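Local structure of sulfur oxidation protein soxB (Thermus thermophilus, 2WDD) at residues 333-336 / 337-340; 339-343 / 344-348. The protein hydrolyses a sulfur-sulfur bond in the sulfur oxidation pathway, as a thiosulfohydrolase of the 5'-nucleotidase family with two manganese ions. All blocks are in the same frame, centred on the assembly; numbering follows the deposited sequence.

Contact 1: residues 333-336 / 337-340; sequences PVLA and EHLP
A type I beta turn, L335 to H338, reverses the chain just beyond strand 323-333, with A336 and E337 at its two corners. Its closing hydrogen bond runs from H338 N to L335 O over 2.8 Å with an N-H...O angle of 156°. The donor comes from above the carbonyl plane, 49° out of it. Outside the backbone the two ends of the turn also touch: L335 CB lies in the plane of the H338 ring, at its edge, 3.8 Å from CD2. L335 CD1 reaches the same ring carbon at 4.2 Å. A bound tertiary-butyl alcohol touches both L335 and H338. The turn opens the connection to helix 343-353 from strand 323-333, an edge strand of the mixed sheet in which it pairs with strand 311-320. V334, the residue before the turn, leans on A106, L107 and L110 of helix 104-120, while L335 touches Y84 of helix 81-86. L339, the residue after the turn, folds back toward that start. Its CG stands anti to the carbonyl carbon (chi1 -73°), which carries the branch under the L335 carbonyl, with CG 3.6 Å from L335 O. From there L339 CD1 continues to V334 CG1 at 4.3 Å, and L339 itself rests on A106. The turn's carbonyl oxygen is therefore gripped by one backbone N-H and flanked by the aliphatic chain of L339. A second bridge is made by water 1, which donates to A336 O at 2.6 Å and to L339 O at 3.1 Å, joining a corner of the turn to the backbone that leaves it. E337 extends its carboxylate outward from the other corner.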
ATOM      1  N   PRO A 333      -6.302  -6.297  15.099  1.00 11.89           N
ATOM      2  CA  PRO A 333      -6.352  -4.845  14.902  1.00 11.25           C
ATOM      3  C   PRO A 333      -5.364  -4.082  15.791  1.00 14.49           C
ATOM      4  O   PRO A 333      -5.259  -4.339  16.995  1.00 14.06           O
ATOM      5  CB  PRO A 333      -7.806  -4.483  15.266  1.00 13.47           C
ATOM      6  CG  PRO A 333      -8.563  -5.801  15.221  1.00 16.84           C
ATOM      7  CD  PRO A 333      -7.558  -6.831  15.651  1.00 13.49           C
ATOM      8  N   VAL A 334      -4.612  -3.164  15.191  1.00 11.33           N
ATOM      9  CA  VAL A 334      -3.697  -2.313  15.956  1.00 10.46           C
ATOM     10  C   VAL A 334      -4.487  -1.076  16.385  1.00 14.63           C
ATOM     11  O   VAL A 334      -4.611  -0.101  15.630  1.00 11.96           O
ATOM     12  CB  VAL A 334      -2.450  -1.928  15.133  1.00 12.56           C
ATOM     13  CG1 VAL A 334      -1.520  -1.049  15.965  1.00 12.91           C
ATOM     14  CG2 VAL A 334      -1.713  -3.165  14.677  1.00 12.42           C
ATOM     15  N   LEU A 335      -5.096  -1.141  17.568  1.00 14.03           N
ATOM     16  CA  LEU A 335      -5.911  -0.037  18.058  1.00 13.93           C
ATOM     17  C   LEU A 335      -5.212   0.615  19.237  1.00 18.52           C
ATOM     18  O   LEU A 335      -5.152   0.047  20.322  1.00 16.79           O
ATOM     19  CB  LEU A 335      -7.298  -0.531  18.466  1.00 14.00           C
ATOM     20  CG  LEU A 335      -8.182  -1.074  17.332  1.00 18.15           C
ATOM     21  CD1 LEU A 335      -9.333  -1.875  17.904  1.00 18.33           C
ATOM     22  CD2 LEU A 335      -8.712   0.069  16.472  1.00 20.71           C
ATOM     23  N   ALA A 336      -4.641   1.790  18.998  1.00 17.69           N
ATOM     24  CA  ALA A 336      -3.888   2.505  20.023  1.00 18.50           C
ATOM     25  C   ALA A 336      -4.642   2.741  21.327  1.00 21.29           C
ATOM     26  O   ALA A 336      -4.032   2.780  22.398  1.00 21.85           O
ATOM     27  CB  ALA A 336      -3.342   3.820  19.477  1.00 19.74           C
ATOM     28  N   GLU A 337      -5.959   2.912  21.249  1.00 15.90           N
ATOM     29  CA  GLU A 337      -6.747   3.119  22.467  1.00 15.00           C
ATOM     30  C   GLU A 337      -6.953   1.827  23.248  1.00 19.43           C
ATOM     31  O   GLU A 337      -7.465   1.852  24.367  1.00 20.73           O
ATOM     32  CB  GLU A 337      -8.121   3.718  22.136  1.00 15.59           C
ATOM     33  CG  GLU A 337      -8.059   5.103  21.567  1.00 20.19           C
ATOM     34  CD  GLU A 337      -9.425   5.748  21.443  1.00 27.22           C
ATOM     35  OE1 GLU A 337     -10.416   5.181  21.959  1.00 24.52           O
ATOM     36  OE2 GLU A 337      -9.497   6.831  20.835  1.00 21.30           O
ATOM     37  N   HIS A 338      -6.570   0.695  22.669  1.00 15.37           N
ATOM     38  CA  HIS A 338      -6.832  -0.592  23.293  1.00 15.12           C
ATOM     39  C   HIS A 338      -5.614  -1.472  23.515  1.00 18.27           C
ATOM     40  O   HIS A 338      -5.728  -2.675  23.763  1.00 17.60           O
ATOM     41  CB  HIS A 338      -7.921  -1.304  22.498  1.00 15.73           C
ATOM     42  CG  HIS A 338      -9.163  -0.482  22.363  1.00 18.71           C
ATOM     43  ND1 HIS A 338     -10.081  -0.365  23.386  1.00 20.43           N
ATOM     44  CD2 HIS A 338      -9.563   0.382  21.400  1.00 19.35           C
ATOM     45  CE1 HIS A 338     -11.021   0.494  23.036  1.00 19.67           C
ATOM     46  NE2 HIS A 338     -10.731   0.962  21.833  1.00 19.57           N
ATOM     47  N   LEU A 339      -4.450  -0.845  23.443  1.00 16.74           N
ATOM     48  CA  LEU A 339      -3.186  -1.527  23.636  1.00 17.07           C
ATOM     49  C   LEU A 339      -2.330  -0.742  24.612  1.00 21.90           C
ATOM     50  O   LEU A 339      -2.454   0.479  24.726  1.00 20.97           O
ATOM     51  CB  LEU A 339      -2.447  -1.637  22.302  1.00 17.05           C
ATOM     52  CG  LEU A 339      -3.034  -2.643  21.319  1.00 20.35           C
ATOM     53  CD1 LEU A 339      -2.471  -2.401  19.915  1.00 19.34           C
ATOM     54  CD2 LEU A 339      -2.756  -4.066  21.788  1.00 22.37           C
ATOM     55  N   PRO A 340      -1.427  -1.436  25.312  1.00 20.12           N
ATOM     56  CA  PRO A 340      -0.525  -0.743  26.233  1.00 20.79           C
ATOM     57  C   PRO A 340       0.522   0.013  25.426  1.00 25.42           C
ATOM     58  O   PRO A 340       0.679  -0.219  24.221  1.00 24.68           O
ATOM     59  CB  PRO A 340       0.140  -1.889  27.001  1.00 22.54           C
ATOM     60  CG  PRO A 340      -0.005  -3.080  26.127  1.00 26.27           C
ATOM     61  CD  PRO A 340      -1.310  -2.899  25.410  1.00 21.95           C
TER
HETATM   62  O   HOH W   1      -1.520   2.821  22.987  1.00 37.07           O

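Contact 2: residues 339-343 / 344-348; sequences LPKAE and DVEAF
With chi1 at -64°, E346 sets CG opposite its own carbonyl carbon, and a bend at chi2 (-67°) folds the side chain back along the first turn of helix 343-353, toward A342 at the N-cap. Its CG passes 3.3 Å from A342 O, the oxygen that accepts the hydrogen bond of E346 N at 3.0 Å and 164°, nearly straight on to the carbonyl; V345 N adds a weak bond to the same atom. E346 OE2 takes a hydrogen bond from water 2 at 2.5 Å, and this water accepts from A342 N at 2.9 Å, so the carboxylate serves the N-cap amide through one water. K341, its chain bent at chi2 and chi3, crosses E346 at about a right angle, with NZ 4.1 Å from OE2, near but short of a salt bridge. With an alanine here in place of E346, water 2 would probably lose the carboxylate oxygen it donates to, and the K341 ammonium its nearby negative charge. D344 OD2 makes a salt bridge with R112 of helix 104-120, and its OD1 a weak hydrogen bond with V345 N. A342 CB rests on V345 CG2 at 4.0 Å.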
ATOM      1  N   LEU A 339      -4.450  -0.845  23.443  1.00 16.74           N
ATOM      2  CA  LEU A 339      -3.186  -1.527  23.636  1.00 17.07           C
ATOM      3  C   LEU A 339      -2.330  -0.742  24.612  1.00 21.90           C
ATOM      4  O   LEU A 339      -2.454   0.479  24.726  1.00 20.97           O
ATOM      5  CB  LEU A 339      -2.447  -1.637  22.302  1.00 17.05           C
ATOM      6  CG  LEU A 339      -3.034  -2.643  21.319  1.00 20.35           C
ATOM      7  CD1 LEU A 339      -2.471  -2.401  19.915  1.00 19.34           C
ATOM      8  CD2 LEU A 339      -2.756  -4.066  21.788  1.00 22.37           C
ATOM      9  N   PRO A 340      -1.427  -1.436  25.312  1.00 20.12           N
ATOM     10  CA  PRO A 340      -0.525  -0.743  26.233  1.00 20.79           C
ATOM     11  C   PRO A 340       0.522   0.013  25.426  1.00 25.42           C
ATOM     12  O   PRO A 340       0.679  -0.219  24.221  1.00 24.68           O
ATOM     13  CB  PRO A 340       0.140  -1.889  27.001  1.00 22.54           C
ATOM     14  CG  PRO A 340      -0.005  -3.080  26.127  1.00 26.27           C
ATOM     15  CD  PRO A 340      -1.310  -2.899  25.410  1.00 21.95           C
ATOM     16  N   LYS A 341       1.239   0.916  26.080  1.00 22.51           N
ATOM     17  CA  LYS A 341       2.255   1.693  25.392  0.50 21.91           C
ATOM     18  C   LYS A 341       3.564   0.930  25.275  1.00 25.99           C
ATOM     19  O   LYS A 341       3.908   0.132  26.145  1.00 26.93           O
ATOM     20  CB  LYS A 341       2.521   3.001  26.146  0.50 23.53           C
ATOM     21  CG  LYS A 341       1.292   3.855  26.375  0.50 31.74           C
ATOM     22  CD  LYS A 341       1.099   4.841  25.241  0.50 38.92           C
ATOM     23  CE  LYS A 341       0.763   6.226  25.765  0.50 47.87           C
ATOM     24  NZ  LYS A 341       0.732   7.233  24.670  0.50 55.72           N
ATOM     25  N   ALA A 342       4.291   1.191  24.194  1.00 21.67           N
ATOM     26  CA  ALA A 342       5.645   0.679  24.025  1.00 21.28           C
ATOM     27  C   ALA A 342       6.468   1.922  24.369  1.00 23.56           C
ATOM     28  O   ALA A 342       6.653   2.807  23.538  1.00 21.71           O
ATOM     29  CB  ALA A 342       5.894   0.247  22.574  1.00 22.13           C
ATOM     30  N   GLU A 343       6.843   2.042  25.640  1.00 21.23           N
ATOM     31  CA  GLU A 343       7.521   3.233  26.133  1.00 20.99           C
ATOM     32  C   GLU A 343       8.781   3.658  25.399  1.00 24.39           C
ATOM     33  O   GLU A 343       8.985   4.848  25.173  1.00 24.84           O
ATOM     34  CB  GLU A 343       7.753   3.158  27.644  1.00 22.44           C
ATOM     35  CG  GLU A 343       6.466   2.995  28.450  1.00 31.56           C
ATOM     36  CD  GLU A 343       5.549   4.205  28.355  1.00 53.58           C
ATOM     37  OE1 GLU A 343       5.862   5.147  27.595  1.00 48.78           O
ATOM     38  OE2 GLU A 343       4.505   4.211  29.042  1.00 50.25           O
ATOM     39  N   ASP A 344       9.625   2.696  25.033  1.00 20.46           N
ATOM     40  CA  ASP A 344      10.854   3.014  24.314  1.00 19.28           C
ATOM     41  C   ASP A 344      10.565   3.640  22.954  1.00 22.00           C
ATOM     42  O   ASP A 344      11.264   4.564  22.520  1.00 22.23           O
ATOM     43  CB  ASP A 344      11.790   1.802  24.191  1.00 20.86           C
ATOM     44  CG  ASP A 344      11.125   0.587  23.546  1.00 25.89           C
ATOM     45  OD1 ASP A 344       9.878   0.515  23.508  1.00 24.56           O
ATOM     46  OD2 ASP A 344      11.874  -0.316  23.110  1.00 25.47           O
ATOM     47  N   VAL A 345       9.516   3.151  22.295  1.00 17.58           N
ATOM     48  CA  VAL A 345       9.127   3.679  20.999  1.00 16.67           C
ATOM     49  C   VAL A 345       8.552   5.083  21.129  1.00 20.23           C
ATOM     50  O   VAL A 345       8.859   5.963  20.326  1.00 19.95           O
ATOM     51  CB  VAL A 345       8.138   2.738  20.279  1.00 19.59           C
ATOM     52  CG1 VAL A 345       7.644   3.380  18.981  1.00 19.73           C
ATOM     53  CG2 VAL A 345       8.801   1.391  20.005  1.00 19.40           C
ATOM     54  N   GLU A 346       7.704   5.287  22.133  1.00 18.94           N
ATOM     55  CA  GLU A 346       7.105   6.592  22.371  1.00 19.59           C
ATOM     56  C   GLU A 346       8.206   7.622  22.605  1.00 24.29           C
ATOM     57  O   GLU A 346       8.188   8.716  22.034  1.00 24.42           O
ATOM     58  CB  GLU A 346       6.180   6.546  23.593  1.00 21.34           C
ATOM     59  CG  GLU A 346       4.969   5.640  23.425  1.00 29.98           C
ATOM     60  CD  GLU A 346       3.996   6.154  22.380  1.00 46.08           C
ATOM     61  OE1 GLU A 346       4.058   7.355  22.050  1.00 41.42           O
ATOM     62  OE2 GLU A 346       3.171   5.356  21.887  1.00 37.99           O
ATOM     63  N   ALA A 347       9.179   7.252  23.431  1.00 22.16           N
ATOM     64  CA  ALA A 347      10.296   8.136  23.746  1.00 21.84           C
ATOM     65  C   ALA A 347      11.148   8.409  22.513  1.00 23.35           C
ATOM     66  O   ALA A 347      11.569   9.543  22.274  1.00 22.07           O
ATOM     67  CB  ALA A 347      11.153   7.531  24.866  1.00 22.61           C
ATOM     68  N   PHE A 348      11.389   7.364  21.725  1.00 19.21           N
ATOM     69  CA  PHE A 348      12.184   7.488  20.513  1.00 18.38           C
ATOM     70  C   PHE A 348      11.535   8.462  19.534  1.00 21.68           C
ATOM     71  O   PHE A 348      12.202   9.320  18.968  1.00 20.89           O
ATOM     72  CB  PHE A 348      12.370   6.120  19.856  1.00 20.13           C
ATOM     73  CG  PHE A 348      12.980   6.180  18.483  1.00 21.58           C
ATOM     74  CD1 PHE A 348      14.327   6.460  18.319  1.00 25.60           C
ATOM     75  CD2 PHE A 348      12.209   5.934  17.354  1.00 23.42           C
ATOM     76  CE1 PHE A 348      14.894   6.510  17.045  1.00 26.68           C
ATOM     77  CE2 PHE A 348      12.774   5.974  16.084  1.00 25.63           C
ATOM     78  CZ  PHE A 348      14.112   6.259  15.931  1.00 24.27           C
TER
HETATM   79  O   HOH W   2       3.003   2.956  22.350  1.00 23.45           O

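In the fold
Coming off edge strand 323-333, the chain first meets contact 1, where residues 335-338 make a tight turn and L339 folds back toward V334. L339 and P340 belong to both contacts, so contact 2 begins where contact 1 ends; the two follow in series, neither nested nor crossed, with their centres about 12 Å apart. Contact 2, residues 339-348, closes the first turn of helix 343-353. Helix 104-120 runs beside both, receiving V334 and L339 from contact 1 and A342, D344 and V345 from contact 2, while helix 146-155 meets D344, V345 and F348. Together they carry the chain from strand 323-333 into helix 343-353, along helices 104-120 and 146-155.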